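Flavin-dependent thymidylate synthase (Thermus thermophilus, PDB 6J61) probably catalyses the reductive methylation of dUMP to dTMP, using methylenetetrahydrofolate as methyl donor and NADPH with FAD as the reducing system. Local coordinates at residues V76-Q79 with W80-R84; H175-F178 with H179-K182; E192-Q195 with Y196-I200; A214-H218 with L219-A223. One frame throughout, in Å; residues are numbered along the deposited sequence.

Interaction 1. Residues V76-Q79 with W80-R84; sequences VARQ and WFRHR. With FAD (flavin-adenine dinucleotide), chain N; PO4 (phosphate ion), chain L.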
# COMPACT_ATOMS: atom_id res chain seq x y z
N VAL A 76 8.28 5.24 20.84
CA VAL A 76 8.71 4.05 20.14
C VAL A 76 7.59 3.69 19.15
O VAL A 76 7.86 3.27 18.01
CB VAL A 76 8.96 2.88 21.11
CG1 VAL A 76 9.09 1.57 20.35
CG2 VAL A 76 10.23 3.15 21.88
N ALA A 77 6.35 3.89 19.58
CA ALA A 77 5.19 3.59 18.74
C ALA A 77 5.19 4.38 17.44
O ALA A 77 4.82 3.86 16.40
CB ALA A 77 3.91 3.86 19.51
N ARG A 78 5.61 5.64 17.51
CA ARG A 78 5.65 6.50 16.34
C ARG A 78 6.64 6.06 15.26
O ARG A 78 6.39 6.25 14.07
CB ARG A 78 5.92 7.95 16.76
CG ARG A 78 4.69 8.62 17.33
CD ARG A 78 4.98 9.97 17.97
NE ARG A 78 5.37 10.99 17.01
CZ ARG A 78 6.56 11.59 16.99
NH1 ARG A 78 7.49 11.25 17.88
NH2 ARG A 78 6.82 12.53 16.09
N GLN A 79 7.78 5.49 15.67
CA GLN A 79 8.77 5.02 14.72
C GLN A 79 8.25 3.72 14.14
O GLN A 79 8.42 3.41 12.97
CB GLN A 79 10.10 4.75 15.42
CG GLN A 79 10.49 5.85 16.36
CD GLN A 79 11.89 5.70 16.88
OE1 GLN A 79 12.29 4.61 17.30
NE2 GLN A 79 12.66 6.78 16.85
N TRP A 80 7.60 2.96 15.00
CA TRP A 80 7.04 1.71 14.59
C TRP A 80 5.95 1.94 13.54
O TRP A 80 5.85 1.19 12.56
CB TRP A 80 6.44 0.99 15.80
CG TRP A 80 6.28 -0.48 15.63
CD1 TRP A 80 5.77 -1.15 14.55
CD2 TRP A 80 6.60 -1.48 16.61
NE1 TRP A 80 5.75 -2.51 14.80
CE2 TRP A 80 6.25 -2.73 16.05
CE3 TRP A 80 7.14 -1.44 17.89
CZ2 TRP A 80 6.43 -3.93 16.74
CZ3 TRP A 80 7.31 -2.63 18.58
CH2 TRP A 80 6.95 -3.86 18.01
N PHE A 81 5.14 2.98 13.74
CA PHE A 81 4.04 3.25 12.82
C PHE A 81 4.45 3.85 11.48
O PHE A 81 3.63 3.97 10.58
CB PHE A 81 2.98 4.13 13.49
CG PHE A 81 2.31 3.48 14.68
CD1 PHE A 81 2.64 2.17 15.06
CD2 PHE A 81 1.38 4.18 15.44
CE1 PHE A 81 2.04 1.58 16.19
CE2 PHE A 81 0.78 3.59 16.57
CZ PHE A 81 1.12 2.30 16.94
N ARG A 82 5.73 4.20 11.35
CA ARG A 82 6.25 4.76 10.09
C ARG A 82 6.14 3.70 9.01
O ARG A 82 6.24 4.00 7.82
CB ARG A 82 7.72 5.17 10.24
CG ARG A 82 7.95 6.43 11.07
CD ARG A 82 7.39 7.66 10.37
NE ARG A 82 7.34 8.83 11.25
CZ ARG A 82 8.39 9.33 11.88
NH1 ARG A 82 9.59 8.78 11.73
NH2 ARG A 82 8.24 10.39 12.66
N HIS A 83 5.97 2.45 9.43
CA HIS A 83 5.83 1.31 8.54
C HIS A 83 4.36 1.18 8.19
O HIS A 83 3.54 0.73 9.00
CB HIS A 83 6.35 0.04 9.23
CG HIS A 83 7.80 0.11 9.59
ND1 HIS A 83 8.79 -0.43 8.79
CD2 HIS A 83 8.44 0.70 10.63
CE1 HIS A 83 9.97 -0.17 9.32
NE2 HIS A 83 9.79 0.51 10.44
N ARG A 84 4.06 1.57 6.96
CA ARG A 84 2.71 1.61 6.44
C ARG A 84 2.11 0.30 5.96
O ARG A 84 0.89 0.20 5.82
CB ARG A 84 2.65 2.63 5.30
CG ARG A 84 2.97 4.05 5.73
CD ARG A 84 3.39 4.91 4.55
NE ARG A 84 4.63 4.42 3.95
CZ ARG A 84 5.28 5.01 2.95
NH1 ARG A 84 4.80 6.13 2.41
NH2 ARG A 84 6.40 4.47 2.47
PA FAD N . 6.94 0.50 5.09
O1A FAD N . 6.22 1.69 5.60
O2A FAD N . 6.36 -0.83 5.82
O5B FAD N . 6.70 0.39 3.51
C5B FAD N . 7.52 -0.63 2.96
C4B FAD N . 7.57 -0.42 1.46
O4B FAD N . 6.23 -0.53 0.92
C3B FAD N . 8.05 0.99 1.12
O3B FAD N . 9.47 1.09 1.02
C2B FAD N . 7.33 1.30 -0.18
O2B FAD N . 8.11 0.84 -1.30
C1B FAD N . 5.98 0.56 -0.04
N9A FAD N . 4.86 1.43 0.43
C8A FAD N . 4.05 1.21 1.52
N7A FAD N . 3.17 2.16 1.65
C5A FAD N . 3.34 3.07 0.67
C6A FAD N . 2.69 4.29 0.30
N6A FAD N . 1.63 4.77 1.04
N1A FAD N . 3.13 4.96 -0.79
C2A FAD N . 4.16 4.50 -1.52
N3A FAD N . 4.80 3.36 -1.21
C4A FAD N . 4.43 2.62 -0.14
N1 FAD N . 11.47 9.47 8.76
C2 FAD N . 11.17 10.76 8.96
O2 FAD N . 10.00 11.10 8.86
N3 FAD N . 12.09 11.70 9.26
C4 FAD N . 13.43 11.40 9.39
O4 FAD N . 14.26 12.26 9.66
C4X FAD N . 13.84 9.97 9.18
N5 FAD N . 15.10 9.55 9.26
C5X FAD N . 15.45 8.24 9.06
C6 FAD N . 16.83 7.84 9.16
C7 FAD N . 17.19 6.51 8.96
C7M FAD N . 18.66 6.14 9.08
C8 FAD N . 16.20 5.52 8.65
C8M FAD N . 16.58 4.08 8.42
C9 FAD N . 14.84 5.88 8.54
C9A FAD N . 14.43 7.24 8.75
N10 FAD N . 13.06 7.65 8.64
C10 FAD N . 12.74 9.00 8.85
C1' FAD N . 11.97 6.70 8.33
C2' FAD N . 11.87 6.32 6.83
O2' FAD N . 11.76 7.50 6.01
C3' FAD N . 10.66 5.40 6.59
O3' FAD N . 9.44 6.11 6.84
C4' FAD N . 10.72 4.13 7.50
O4' FAD N . 12.06 3.61 7.56
C5' FAD N . 9.79 3.04 6.97
O5' FAD N . 10.42 2.43 5.85
P FAD N . 9.30 1.92 4.81
O1P FAD N . 8.34 3.02 4.50
O2P FAD N . 10.06 1.46 3.48
O3P FAD N . 8.54 0.61 5.47
P PO4 L . 11.61 10.18 15.51
O1 PO4 L . 11.44 9.31 16.70
O2 PO4 L . 11.56 11.60 15.93
O3 PO4 L . 10.52 9.91 14.54
O4 PO4 L . 12.92 9.90 14.87
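The guanidinium group of Arg82 is covered on both faces by oxygen. The carbonyl Arg78 O lies over one face and the flavin O2 of FAD over the opposite one, both displaced toward the rim. A phosphate oxygen, O3, sits at its edge near the plane. The Phe81 ring has Ala77 O over one face, with Phe81 CG 3.1 Å from Ala77 O. His83 turns an edge to the backbone: His83 CD2 is 3.6 Å from Gln79 O, while FAD C5' lies over a ring face. The adenine of the same FAD covers the guanidinium of Arg84, with C5A over its centre.

Helix 74-80 leads into a type I turn from Trp80 to His83. Trp80 N still bonds Val76 O, at 3.0 Å. Arg82 N bonds Gln79 O at 3.2 Å. Chi1 -73° sets Arg82 CG beside Arg78 O, and the bend at chi2 (-66°) turns the rest of the chain toward the phosphate. Arg82 NH2 then donates to phosphate O3 at 3.0 Å, and Gln79 NE2 to phosphate O1 at 2.8 Å. Arg82 and Arg78 both form salt bridges to Glu90 of the second subunit, which probably offsets their like charges. Arg84 grips the FAD pyrophosphate twice, with Arg84 N 2.6 Å from O1A and Arg84 NH2 3.2 Å from O1P. The phosphate ion may mark the dUMP phosphate position. Arg82, His83 and Arg84 open the ThyX motif, which holds FAD and probably dUMP between subunits.

Interaction 2. Residues H175-F178 with H179-K182; sequences HNLF and HFLK. With FAD (flavin-adenine dinucleotide), chain E.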
# COMPACT_ATOMS: atom_id res chain seq x y z
N HIS A 175 7.15 -11.07 4.76
CA HIS A 175 7.99 -10.29 3.87
C HIS A 175 8.24 -8.88 4.44
O HIS A 175 9.37 -8.42 4.52
CB HIS A 175 7.32 -10.19 2.51
CG HIS A 175 7.91 -9.16 1.61
ND1 HIS A 175 9.27 -8.98 1.48
CD2 HIS A 175 7.33 -8.27 0.77
CE1 HIS A 175 9.51 -8.03 0.59
NE2 HIS A 175 8.35 -7.59 0.15
N ASN A 176 7.16 -8.21 4.84
CA ASN A 176 7.27 -6.87 5.40
C ASN A 176 7.77 -6.86 6.84
O ASN A 176 8.28 -5.86 7.32
CB ASN A 176 5.93 -6.15 5.28
CG ASN A 176 5.65 -5.71 3.86
OD1 ASN A 176 6.34 -4.84 3.34
ND2 ASN A 176 4.67 -6.32 3.21
N LEU A 177 7.62 -7.99 7.52
CA LEU A 177 8.09 -8.06 8.89
C LEU A 177 9.61 -8.18 8.82
O LEU A 177 10.31 -7.63 9.64
CB LEU A 177 7.45 -9.27 9.60
CG LEU A 177 7.78 -9.50 11.08
CD1 LEU A 177 7.54 -8.24 11.89
CD2 LEU A 177 6.93 -10.65 11.60
N PHE A 178 10.12 -8.90 7.82
CA PHE A 178 11.57 -9.04 7.66
C PHE A 178 12.17 -7.67 7.37
O PHE A 178 13.25 -7.32 7.85
CB PHE A 178 11.92 -9.99 6.51
CG PHE A 178 11.89 -11.45 6.89
CD1 PHE A 178 12.37 -11.88 8.11
CD2 PHE A 178 11.42 -12.41 5.99
CE1 PHE A 178 12.38 -13.23 8.44
CE2 PHE A 178 11.44 -13.76 6.31
CZ PHE A 178 11.92 -14.17 7.54
N HIS A 179 11.45 -6.90 6.55
CA HIS A 179 11.86 -5.55 6.20
C HIS A 179 11.99 -4.75 7.50
O HIS A 179 13.00 -4.10 7.75
CB HIS A 179 10.80 -4.93 5.29
CG HIS A 179 11.14 -3.54 4.83
ND1 HIS A 179 12.12 -3.29 3.90
CD2 HIS A 179 10.61 -2.34 5.16
CE1 HIS A 179 12.18 -1.99 3.67
NE2 HIS A 179 11.27 -1.39 4.42
N PHE A 180 10.95 -4.83 8.32
CA PHE A 180 10.89 -4.14 9.61
C PHE A 180 12.09 -4.50 10.49
O PHE A 180 12.73 -3.63 11.10
CB PHE A 180 9.59 -4.52 10.33
CG PHE A 180 9.51 -4.01 11.74
CD1 PHE A 180 9.27 -2.67 12.00
CD2 PHE A 180 9.67 -4.87 12.81
CE1 PHE A 180 9.21 -2.19 13.30
CE2 PHE A 180 9.61 -4.40 14.11
CZ PHE A 180 9.38 -3.06 14.35
N LEU A 181 12.38 -5.79 10.55
CA LEU A 181 13.48 -6.29 11.35
C LEU A 181 14.83 -5.82 10.85
O LEU A 181 15.69 -5.45 11.64
CB LEU A 181 13.42 -7.80 11.38
CG LEU A 181 12.21 -8.35 12.14
CD1 LEU A 181 12.17 -9.88 12.02
CD2 LEU A 181 12.30 -7.93 13.59
N LYS A 182 15.02 -5.83 9.53
CA LYS A 182 16.27 -5.39 8.92
C LYS A 182 16.55 -3.93 9.29
O LYS A 182 17.70 -3.57 9.55
CB LYS A 182 16.19 -5.53 7.40
CG LYS A 182 17.39 -5.00 6.62
CD LYS A 182 18.69 -5.68 7.05
CE LYS A 182 19.93 -5.05 6.39
NZ LYS A 182 21.22 -5.57 6.93
PA FAD E . 5.62 -3.58 -5.22
O1A FAD E . 4.42 -4.34 -5.67
O2A FAD E . 5.64 -2.13 -5.94
O5B FAD E . 5.53 -3.40 -3.63
C5B FAD E . 6.76 -2.86 -3.16
C4B FAD E . 6.82 -3.09 -1.65
O4B FAD E . 5.71 -2.42 -1.00
C3B FAD E . 6.71 -4.57 -1.32
O3B FAD E . 7.97 -5.22 -1.28
C2B FAD E . 5.99 -4.56 0.02
O2B FAD E . 6.94 -4.42 1.08
C1B FAD E . 5.03 -3.35 -0.09
N9A FAD E . 3.68 -3.70 -0.62
C8A FAD E . 3.10 -3.24 -1.78
N7A FAD E . 1.91 -3.74 -1.94
C5A FAD E . 1.63 -4.56 -0.90
C6A FAD E . 0.52 -5.36 -0.53
N6A FAD E . -0.61 -5.40 -1.34
N1A FAD E . 0.58 -6.08 0.63
C2A FAD E . 1.67 -6.05 1.42
N3A FAD E . 2.73 -5.31 1.10
C4A FAD E . 2.76 -4.55 -0.03
N1 FAD E . 5.35 -13.31 -9.16
C2 FAD E . 4.44 -14.27 -9.37
O2 FAD E . 3.26 -13.99 -9.24
N3 FAD E . 4.78 -15.54 -9.71
C4 FAD E . 6.09 -15.94 -9.87
O4 FAD E . 6.38 -17.08 -10.18
C4X FAD E . 7.15 -14.90 -9.65
N5 FAD E . 8.45 -15.16 -9.77
C5X FAD E . 9.40 -14.20 -9.56
C6 FAD E . 10.79 -14.52 -9.69
C7 FAD E . 11.77 -13.55 -9.48
C7M FAD E . 13.22 -13.94 -9.64
C8 FAD E . 11.39 -12.21 -9.13
C8M FAD E . 12.45 -11.14 -8.90
C9 FAD E . 10.04 -11.86 -8.99
C9A FAD E . 9.01 -12.84 -9.20
N10 FAD E . 7.62 -12.53 -9.06
C10 FAD E . 6.67 -13.53 -9.28
C1' FAD E . 7.14 -11.18 -8.71
C2' FAD E . 7.18 -10.89 -7.20
O2' FAD E . 6.58 -11.96 -6.47
C3' FAD E . 6.45 -9.55 -6.92
O3' FAD E . 5.05 -9.66 -7.20
C4' FAD E . 7.05 -8.39 -7.76
O4' FAD E . 8.48 -8.54 -7.89
C5' FAD E . 6.76 -7.06 -7.07
O5' FAD E . 7.72 -6.88 -6.03
P FAD E . 7.13 -5.87 -4.95
O1P FAD E . 5.83 -6.38 -4.44
O2P FAD E . 8.19 -5.77 -3.75
O3P FAD E . 6.99 -4.38 -5.65
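Leu177 lays its CD1 methyl against the ring of Phe180, with Leu177 CD1 4.1 Å from Phe180 CD2. The two side chains cross obliquely, one turn apart on alpha helix 174-184. Both have CG anti to their own N (chi1 -178° and 172°), which sends the two CB-CG bonds in much the same direction. The Phe180 ring goes on to stack with Trp80, and Leu177 packs on Ile200 of helix 191-207. Both side chains are buried.

Leu181 points back at the preceding turn. Leu181 CG rests 3.2 Å from Leu177 O, the same carbonyl that accepts the bond from Leu181 N. Leu181 CD1 makes a looser contact, 4.4 Å from Phe178 CD1. Phe178 itself stacks with Phe215 of helix 209-220. The backbone is regular: Phe180 N bonds Asn176 O at 3.0 Å, and Lys182 N bonds Phe178 O at 2.9 Å.

The beginning of the helix serves the cofactor. His175 NE2 and the ribose hydroxyl O3B of FAD share a hydrogen bond of 2.8 Å, in the plane of the imidazole. His179 binds a phosphate oxygen of a different FAD, so one helix touches two cofactors. Asn176 uses both ends of its amide. OD1 accepts from the ribose hydroxyl O2B, although that bond is modelled very short and its length is doubtful. ND2 is also held by Asp173, and Asn176 ND2 donates to adenine N3A of FAD at 3.0 Å.

Interaction 3. Residues E192-Q195 with Y196-I200; sequences EIRQ and YARAI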
# COMPACT_ATOMS: atom_id res chain seq x y z
N GLU A 192 15.65 1.70 22.01
CA GLU A 192 14.36 1.21 22.49
C GLU A 192 13.67 0.30 21.49
O GLU A 192 13.32 -0.84 21.80
CB GLU A 192 13.42 2.37 22.85
CG GLU A 192 13.73 3.11 24.15
CD GLU A 192 15.13 3.69 24.17
OE1 GLU A 192 15.63 4.13 23.11
OE2 GLU A 192 15.74 3.70 25.25
N ILE A 193 13.48 0.80 20.27
CA ILE A 193 12.79 0.01 19.28
C ILE A 193 13.63 -1.19 18.84
O ILE A 193 13.08 -2.23 18.45
CB ILE A 193 12.33 0.89 18.09
CG1 ILE A 193 11.33 0.09 17.24
CG2 ILE A 193 13.52 1.34 17.26
CD1 ILE A 193 10.48 0.93 16.33
N ARG A 194 14.95 -1.08 18.92
CA ARG A 194 15.78 -2.22 18.53
C ARG A 194 15.40 -3.41 19.41
O ARG A 194 15.23 -4.53 18.92
CB ARG A 194 17.27 -1.93 18.71
CG ARG A 194 17.81 -0.85 17.81
CD ARG A 194 19.14 -1.28 17.20
NE ARG A 194 20.15 -1.56 18.21
CZ ARG A 194 20.73 -0.63 18.95
NH1 ARG A 194 20.40 0.64 18.80
NH2 ARG A 194 21.66 -0.97 19.84
N GLN A 195 15.27 -3.16 20.71
CA GLN A 195 14.93 -4.19 21.68
C GLN A 195 13.60 -4.83 21.31
O GLN A 195 13.44 -6.04 21.44
CB GLN A 195 14.87 -3.62 23.10
CG GLN A 195 16.14 -2.88 23.54
CD GLN A 195 17.42 -3.50 22.97
OE1 GLN A 195 17.71 -4.67 23.19
NE2 GLN A 195 18.19 -2.70 22.23
N TYR A 196 12.64 -4.03 20.86
CA TYR A 196 11.35 -4.59 20.47
C TYR A 196 11.52 -5.46 19.23
O TYR A 196 10.89 -6.50 19.09
CB TYR A 196 10.34 -3.47 20.19
CG TYR A 196 9.64 -2.97 21.43
CD1 TYR A 196 8.53 -3.64 21.94
CD2 TYR A 196 10.12 -1.85 22.12
CE1 TYR A 196 7.90 -3.21 23.12
CE2 TYR A 196 9.51 -1.41 23.28
CZ TYR A 196 8.40 -2.10 23.78
OH TYR A 196 7.83 -1.69 24.96
N ALA A 197 12.39 -5.03 18.32
CA ALA A 197 12.63 -5.81 17.11
C ALA A 197 13.32 -7.14 17.48
O ALA A 197 13.08 -8.17 16.84
CB ALA A 197 13.50 -4.99 16.13
N ARG A 198 14.16 -7.12 18.51
CA ARG A 198 14.84 -8.33 18.95
C ARG A 198 13.80 -9.34 19.45
O ARG A 198 13.83 -10.53 19.10
CB ARG A 198 15.85 -8.03 20.07
CG ARG A 198 17.07 -7.23 19.64
CD ARG A 198 18.30 -7.65 20.46
NE ARG A 198 18.98 -6.53 21.12
CZ ARG A 198 19.94 -5.79 20.56
NH1 ARG A 198 20.35 -6.03 19.32
NH2 ARG A 198 20.49 -4.79 21.26
N ALA A 199 12.87 -8.85 20.26
CA ALA A 199 11.81 -9.69 20.78
C ALA A 199 11.08 -10.37 19.63
O ALA A 199 10.90 -11.59 19.60
CB ALA A 199 10.85 -8.84 21.59
N ILE A 200 10.66 -9.56 18.66
CA ILE A 200 9.93 -10.08 17.52
C ILE A 200 10.77 -11.09 16.75
O ILE A 200 10.28 -12.16 16.37
CB ILE A 200 9.49 -8.93 16.59
CG1 ILE A 200 8.44 -8.10 17.32
CG2 ILE A 200 8.94 -9.48 15.27
CD1 ILE A 200 7.89 -6.97 16.51
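Gln195 and Arg198 lie side by side and point the same way along one flank of helix 191-207. Their amide and guanidinium planes are turned 63° from each other. They are three residues apart, about one turn of alpha helix. The amide oxygen faces the guanidinium edge: Gln195 OE1 accepts from Arg198 NE at 3.1 Å, and weakly from Arg198 NH2 at 3.4 Å. The NE donor is tilted out of the amide plane, so the grip is not a flat two-pronged one. A bend in the Gln195 chain at chi2 (-35°) brings the amide alongside Arg198. Its NE2 is held by Trp191 O, which helps to fix which way the amide is flipped.

Arg194 sits on the same flank. Arg194 NH2 lies 4.2 Å from Arg198 NH2, a pair of like charges. Arg194 turns NH1 to Ala189 O.

Tyr196 leaves in another direction. One ring edge meets the backbone, with Tyr196 CD2 3.4 Å from Glu192 O near the ring plane. Its hydroxyl bonds Lys71 O on strand 65-73, which ties the helix to the sheet. Ile193 and Ala197 face Arg184 of helix 174-184. The main-chain ladder includes Ala197 N to Ile193 O at 2.9 Å and Ala199 N to Gln195 O at 3.1 Å. Arg198 N bonds Arg194 O at 2.8 Å, and Arg198 CG rests 3.3 Å from that same oxygen.

Interaction 4. Residues A214-H218 with L219-A223; sequences AFEEH and LLEGA
Phe215 has CG anti to its backbone nitrogen (chi1 180°), and this sends the ring along the helix toward the next turn. Leu220 takes a similar torsion (chi1 -157°) and meets it. Phe215 CE2 is 3.9 Å from Leu220 CD1. Leu219 approaches from the same side of the ring plane but meets a different rim atom: Leu219 CB is 3.9 Å from Phe215 CE1. The side chains of Phe215 and Leu219 cross at about a right angle. The ring is thus held by two successive leucines. It also packs on Met53 of helix 42-54.

The backbone widens at this point. Helix 209-220 makes a pi-type turn before it ends. Phe215 O accepts two bonds, from Leu219 N at 2.9 Å and from Leu220 N at 3.0 Å, and the donors come from opposite faces of the carbonyl plane. The next bond also spans five residues: Glu221 N reaches Glu216 O at 2.9 Å. Glu221 then leaves helical geometry.

Glu216 and Glu221 run side by side through their aliphatic parts, with Glu216 CG 3.9 Å from Glu221 CG. Their carboxylate planes are turned 67° apart. Glu217 forms a salt bridge with Arg227 of the third subunit. His218 NE2 bonds Asp50, and Glu217 CG lies over the centre of the His218 ring. Beyond the turn, Ala223 pairs in an antiparallel ladder with a strand of the third subunit.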
# COMPACT_ATOMS: atom_id res chain seq x y z
N ALA A 214 17.18 -18.30 6.03
CA ALA A 214 17.49 -17.58 4.81
C ALA A 214 17.66 -16.09 5.10
O ALA A 214 18.61 -15.46 4.63
CB ALA A 214 16.36 -17.80 3.78
N PHE A 215 16.72 -15.53 5.85
CA PHE A 215 16.78 -14.12 6.19
C PHE A 215 18.09 -13.78 6.90
O PHE A 215 18.75 -12.80 6.57
CB PHE A 215 15.59 -13.74 7.09
CG PHE A 215 15.57 -12.30 7.48
CD1 PHE A 215 15.31 -11.31 6.54
CD2 PHE A 215 15.89 -11.92 8.79
CE1 PHE A 215 15.36 -9.95 6.89
CE2 PHE A 215 15.95 -10.56 9.15
CZ PHE A 215 15.68 -9.58 8.19
N GLU A 216 18.46 -14.58 7.88
CA GLU A 216 19.68 -14.35 8.63
C GLU A 216 20.92 -14.36 7.72
O GLU A 216 21.68 -13.40 7.68
CB GLU A 216 19.81 -15.41 9.72
CG GLU A 216 20.99 -15.25 10.63
CD GLU A 216 20.94 -16.21 11.80
OE1 GLU A 216 20.86 -17.44 11.59
OE2 GLU A 216 20.98 -15.72 12.95
N GLU A 217 21.08 -15.45 6.98
CA GLU A 217 22.19 -15.64 6.07
C GLU A 217 22.32 -14.57 4.97
O GLU A 217 23.38 -13.96 4.83
CB GLU A 217 22.08 -17.04 5.45
CG GLU A 217 23.12 -17.40 4.39
CD GLU A 217 24.55 -17.20 4.86
OE1 GLU A 217 24.90 -17.60 5.99
OE2 GLU A 217 25.34 -16.64 4.07
N HIS A 218 21.25 -14.34 4.23
CA HIS A 218 21.25 -13.39 3.12
C HIS A 218 21.03 -11.91 3.40
O HIS A 218 21.56 -11.06 2.67
CB HIS A 218 20.24 -13.84 2.07
CG HIS A 218 20.55 -15.17 1.47
ND1 HIS A 218 21.56 -15.35 0.54
CD2 HIS A 218 20.02 -16.40 1.69
CE1 HIS A 218 21.63 -16.63 0.22
NE2 HIS A 218 20.71 -17.29 0.91
N LEU A 219 20.26 -11.56 4.42
CA LEU A 219 20.02 -10.15 4.68
C LEU A 219 20.55 -9.59 5.99
O LEU A 219 21.39 -8.70 5.98
CB LEU A 219 18.53 -9.83 4.56
CG LEU A 219 17.94 -9.90 3.15
CD1 LEU A 219 18.79 -9.09 2.18
CD2 LEU A 219 17.88 -11.34 2.68
N LEU A 220 20.05 -10.10 7.10
CA LEU A 220 20.49 -9.61 8.40
C LEU A 220 22.01 -9.61 8.51
O LEU A 220 22.62 -8.56 8.77
CB LEU A 220 19.89 -10.47 9.51
CG LEU A 220 19.78 -9.81 10.89
CD1 LEU A 220 18.89 -8.60 10.79
CD2 LEU A 220 19.20 -10.79 11.88
N GLU A 221 22.62 -10.77 8.31
CA GLU A 221 24.07 -10.93 8.40
C GLU A 221 24.77 -10.68 7.06
O GLU A 221 25.93 -11.07 6.87
CB GLU A 221 24.42 -12.33 8.90
CG GLU A 221 23.86 -12.64 10.29
CD GLU A 221 23.95 -11.44 11.21
OE1 GLU A 221 25.01 -10.78 11.23
OE2 GLU A 221 22.96 -11.17 11.92
N GLY A 222 24.07 -10.04 6.14
CA GLY A 222 24.65 -9.75 4.86
C GLY A 222 24.93 -8.26 4.78
O GLY A 222 24.83 -7.55 5.77
N ALA A 223 25.26 -7.78 3.58
CA ALA A 223 25.54 -6.37 3.39
C ALA A 223 25.42 -6.01 1.92
O ALA A 223 25.70 -6.82 1.04
CB ALA A 223 26.95 -6.05 3.90

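The four contacts follow one another along the chain in the order 1 to 4, each on a different helix: 74-80, 174-184, 191-207 and 209-220. Interactions 1, 2 and 3 form a mutually touching cluster, with centres 12 to 13 Å apart. Trp80 and Ile200 both meet Phe180 there. Interaction 4 lies further out. It touches interaction 2, whose centre is 12 Å away, through Phe178 with Phe215 and Lys182 with Leu219, but touches neither 1 nor 3. Helix 174-184 therefore stands between the site-forming turn of interaction 1 and the subunit contact of interaction 4. Interactions 1 and 2 bind cofactor directly, consistent with FAD sites built from several subunits of the tetramer.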